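Local coordinates for alpha-1,6-mannanase (Bacteroides thetaiotaomicron, PDB 4V1S), which belongs to glycoside hydrolase family 76 and probably hydrolyses alpha-1,6-linked mannan in polysaccharide utilisation by a gut symbiont, at residues S322-Y327 with Y384-N389. Sequence-based numbering, arbitrary orientation. Where two conformers were deposited one is given.
Sequences SWFDMY and YMRAAN
Phe324 and Arg386 illustrate how two helices whose axes stay 12.0 Å apart can still be joined, each sending one side chain into the space between the axes. The fold is the (alpha/alpha)6 barrel of glycoside hydrolase family 76, and the partners are helices 313-330 and 374-394, whose short segments run nearly parallel, 18° apart in N-to-C direction. CG of Phe324 stands anti to the carbonyl carbon and beside the backbone N (chi1 -70°), which directs the ring towards the second helix. There it slides past Arg386 in the opposite direction, and the two flat groups are strongly inclined, 64° between planes. CD2 of Phe324 sits over one face of the guanidinium, 3.8 Å from NH2 of Arg386. Nearer its own backbone, Phe324 CB meets Arg386 NH2 at 3.5 Å, while towards the far end of the ring CE2 reaches Arg386 CB at 3.6 Å. Ala387 adds little beyond its backbone N, approached by Phe324 CZ. The ring also stacks with Tyr390 and touches Leu336 and Ala339 of helix 334-350. Reducing the phenyl group to the methyl of an alanine is likely to leave CB and one guanidinium face of Arg386 without their aromatic neighbour and to open a gap between the two helices. One residue on, Asp325 is salt-bridged through OD2 to Arg272 of helix 264-281. The Arg386 chain is bent at chi2 and chi3, and its head is salt-bridged to Asp321 through NE and to Glu93 through NH1. Asp325 OD1 and Arg386 NH2 stay 4.4 Å apart, beyond a salt bridge, and a water joins them: lying in the guanidinium plane, it donates to Asp325 OD1 at 2.7 Å and accepts from Arg386 NH2 at 2.8 Å.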
ATOM      1  N   SER A 322       0.954  -9.175  -3.565  1.00 11.88           N
ATOM      2  CA  SER A 322       1.910  -9.820  -4.474  1.00 11.96           C
ATOM      3  C   SER A 322       1.369 -11.159  -4.954  1.00 15.01           C
ATOM      4  O   SER A 322       1.481 -11.486  -6.145  1.00 15.11           O
ATOM      5  CB  SER A 322       3.313  -9.956  -3.815  1.00 14.40           C
ATOM      6  OG  SER A 322       3.864  -8.660  -3.542  1.00 14.71           O
ATOM      7  N   TRP A 323       0.822 -11.945  -4.031  1.00 11.26           N
ATOM      8  CA  TRP A 323       0.181 -13.200  -4.410  1.00 12.23           C
ATOM      9  C   TRP A 323      -0.960 -12.984  -5.430  1.00 15.57           C
ATOM     10  O   TRP A 323      -1.064 -13.738  -6.407  1.00 15.56           O
ATOM     11  CB  TRP A 323      -0.296 -13.981  -3.200  1.00 14.51           C
ATOM     12  CG  TRP A 323       0.747 -14.506  -2.376  1.00 13.66           C
ATOM     13  CD1 TRP A 323       1.997 -14.937  -2.764  1.00 13.78           C
ATOM     14  CD2 TRP A 323       0.657 -14.731  -0.974  1.00 11.78           C
ATOM     15  NE1 TRP A 323       2.686 -15.416  -1.674  1.00 15.14           N
ATOM     16  CE2 TRP A 323       1.881 -15.326  -0.561  1.00 14.18           C
ATOM     17  CE3 TRP A 323      -0.349 -14.526  -0.035  1.00 12.07           C
ATOM     18  CZ2 TRP A 323       2.148 -15.652   0.786  1.00 17.66           C
ATOM     19  CZ3 TRP A 323      -0.097 -14.877   1.311  1.00 15.06           C
ATOM     20  CH2 TRP A 323       1.140 -15.427   1.701  1.00 15.51           C
ATOM     21  N   PHE A 324      -1.834 -12.007  -5.189  1.00 13.52           N
ATOM     22  CA  PHE A 324      -2.890 -11.713  -6.136  1.00 14.27           C
ATOM     23  C   PHE A 324      -2.307 -11.336  -7.497  1.00 14.74           C
ATOM     24  O   PHE A 324      -2.819 -11.783  -8.522  1.00 17.24           O
ATOM     25  CB  PHE A 324      -3.812 -10.616  -5.596  1.00 14.11           C
ATOM     26  CG  PHE A 324      -4.691 -11.044  -4.425  1.00 13.49           C
ATOM     27  CD1 PHE A 324      -5.475 -12.212  -4.511  1.00 14.79           C
ATOM     28  CD2 PHE A 324      -4.784 -10.261  -3.262  1.00 15.20           C
ATOM     29  CE1 PHE A 324      -6.316 -12.576  -3.468  1.00 16.35           C
ATOM     30  CE2 PHE A 324      -5.653 -10.598  -2.242  1.00 15.63           C
ATOM     31  CZ  PHE A 324      -6.398 -11.776  -2.328  1.00 15.99           C
ATOM     32  N   ASP A 325      -1.241 -10.515  -7.516  1.00 13.92           N
ATOM     33  CA  ASP A 325      -0.622 -10.140  -8.773  1.00 15.10           C
ATOM     34  C   ASP A 325      -0.027 -11.354  -9.472  1.00 15.63           C
ATOM     35  O   ASP A 325      -0.090 -11.448 -10.699  1.00 19.16           O
ATOM     36  CB  ASP A 325       0.504  -9.128  -8.602  1.00 16.31           C
ATOM     37  CG  ASP A 325       0.028  -7.742  -8.271  1.00 18.01           C
ATOM     38  OD1 ASP A 325      -1.199  -7.420  -8.316  1.00 17.75           O
ATOM     39  OD2 ASP A 325       0.917  -6.946  -7.923  1.00 21.76           O
ATOM     40  N   MET A 326       0.554 -12.282  -8.709  1.00 16.17           N
ATOM     41  CA  MET A 326       1.091 -13.506  -9.297  0.50 18.01           C
ATOM     42  C   MET A 326      -0.012 -14.328  -9.964  1.00 18.18           C
ATOM     43  O   MET A 326       0.187 -14.857 -11.041  1.00 22.14           O
ATOM     44  CB  MET A 326       1.842 -14.362  -8.272  0.50 17.29           C
ATOM     45  CG  MET A 326       3.244 -13.880  -7.992  0.50 20.22           C
ATOM     46  SD  MET A 326       4.298 -13.876  -9.471  0.50 22.72           S
ATOM     47  CE  MET A 326       5.889 -13.540  -8.730  0.50 21.24           C
ATOM     48  N   TYR A 327      -1.183 -14.389  -9.338  1.00 17.53           N
ATOM     49  CA  TYR A 327      -2.302 -15.123  -9.909  1.00 20.06           C
ATOM     50  C   TYR A 327      -2.707 -14.433 -11.198  1.00 18.49           C
ATOM     51  O   TYR A 327      -2.931 -15.097 -12.201  1.00 20.96           O
ATOM     52  CB  TYR A 327      -3.495 -15.242  -8.946  1.00 17.71           C
ATOM     53  CG  TYR A 327      -4.700 -15.813  -9.630  1.00 21.64           C
ATOM     54  CD1 TYR A 327      -4.805 -17.179  -9.847  1.00 22.01           C
ATOM     55  CD2 TYR A 327      -5.693 -14.966 -10.189  1.00 27.52           C
ATOM     56  CE1 TYR A 327      -5.898 -17.703 -10.515  1.00 27.05           C
ATOM     57  CE2 TYR A 327      -6.789 -15.484 -10.878  1.00 25.20           C
ATOM     58  CZ  TYR A 327      -6.877 -16.859 -11.037  1.00 27.99           C
ATOM     59  OH  TYR A 327      -7.938 -17.419 -11.706  1.00 34.82           O
ATOM     60  N   TYR A 384      -9.995  -7.952   3.124  1.00 11.95           N
ATOM     61  CA  TYR A 384     -11.282  -8.641   2.959  1.00 14.06           C
ATOM     62  C   TYR A 384     -11.940  -8.316   1.637  1.00 15.08           C
ATOM     63  O   TYR A 384     -12.546  -9.187   1.020  1.00 13.40           O
ATOM     64  CB  TYR A 384     -12.246  -8.379   4.130  1.00 12.79           C
ATOM     65  CG  TYR A 384     -11.779  -8.866   5.471  1.00 15.06           C
ATOM     66  CD1 TYR A 384     -11.063 -10.055   5.607  1.00 12.80           C
ATOM     67  CD2 TYR A 384     -12.045  -8.126   6.625  1.00 13.18           C
ATOM     68  CE1 TYR A 384     -10.578 -10.453   6.844  1.00 15.33           C
ATOM     69  CE2 TYR A 384     -11.640  -8.562   7.898  1.00 12.94           C
ATOM     70  CZ  TYR A 384     -10.900  -9.733   7.986  1.00 14.46           C
ATOM     71  OH  TYR A 384     -10.472 -10.167   9.209  1.00 15.59           O
ATOM     72  N   MET A 385     -11.872  -7.056   1.213  1.00 13.87           N
ATOM     73  CA  MET A 385     -12.472  -6.676  -0.038  1.00 12.29           C
ATOM     74  C   MET A 385     -11.716  -7.329  -1.215  1.00 12.39           C
ATOM     75  O   MET A 385     -12.327  -7.755  -2.208  1.00 14.82           O
ATOM     76  CB  MET A 385     -12.520  -5.160  -0.186  1.00 14.08           C
ATOM     77  CG  MET A 385     -13.369  -4.693  -1.355  1.00 12.43           C
ATOM     78  SD  MET A 385     -15.107  -4.998  -1.187  1.00 17.82           S
ATOM     79  CE  MET A 385     -15.630  -3.522  -0.322  1.00 19.18           C
ATOM     80  N   ARG A 386     -10.387  -7.373  -1.116  1.00 14.21           N
ATOM     81  CA  ARG A 386      -9.595  -8.075  -2.124  1.00 14.69           C
ATOM     82  C   ARG A 386      -9.988  -9.543  -2.261  1.00 14.36           C
ATOM     83  O   ARG A 386     -10.187 -10.069  -3.369  1.00 16.81           O
ATOM     84  CB  ARG A 386      -8.116  -7.970  -1.830  1.00 14.43           C
ATOM     85  CG  ARG A 386      -7.570  -6.561  -1.943  1.00 13.59           C
ATOM     86  CD  ARG A 386      -7.383  -6.162  -3.381  1.00 16.40           C
ATOM     87  NE  ARG A 386      -6.094  -6.576  -3.873  1.00 17.89           N
ATOM     88  CZ  ARG A 386      -5.776  -6.861  -5.123  1.00 15.03           C
ATOM     89  NH1 ARG A 386      -6.684  -6.831  -6.058  1.00 18.28           N
ATOM     90  NH2 ARG A 386      -4.515  -7.158  -5.425  1.00 17.85           N
ATOM     91  N   ALA A 387     -10.085 -10.200  -1.133  1.00 13.15           N
ATOM     92  CA  ALA A 387     -10.510 -11.600  -1.093  1.00 14.63           C
ATOM     93  C   ALA A 387     -11.918 -11.772  -1.690  1.00 16.04           C
ATOM     94  O   ALA A 387     -12.158 -12.694  -2.431  1.00 18.65           O
ATOM     95  CB  ALA A 387     -10.466 -12.112   0.335  1.00 17.38           C
ATOM     96  N   ALA A 388     -12.824 -10.851  -1.388  1.00 17.06           N
ATOM     97  CA  ALA A 388     -14.170 -10.896  -1.954  1.00 16.16           C
ATOM     98  C   ALA A 388     -14.134 -10.821  -3.479  1.00 16.78           C
ATOM     99  O   ALA A 388     -14.866 -11.530  -4.169  1.00 19.48           O
ATOM    100  CB  ALA A 388     -15.008  -9.763  -1.371  1.00 16.73           C
ATOM    101  N   ASN A 389     -13.258  -9.975  -4.005  1.00 17.92           N
ATOM    102  CA  ASN A 389     -13.136  -9.805  -5.445  1.00 18.96           C
ATOM    103  C   ASN A 389     -12.609 -11.083  -6.092  1.00 16.17           C
ATOM    104  O   ASN A 389     -13.131 -11.527  -7.091  1.00 23.81           O
ATOM    105  CB  ASN A 389     -12.238  -8.600  -5.751  1.00 20.26           C
ATOM    106  CG  ASN A 389     -12.261  -8.209  -7.198  1.00 23.69           C
ATOM    107  OD1 ASN A 389     -13.267  -8.391  -7.888  1.00 30.13           O
ATOM    108  ND2 ASN A 389     -11.161  -7.671  -7.677  1.00 26.30           N
TER
HETATM  109  O   HOH W   1      -3.824  -7.895  -8.078  1.00 20.21           O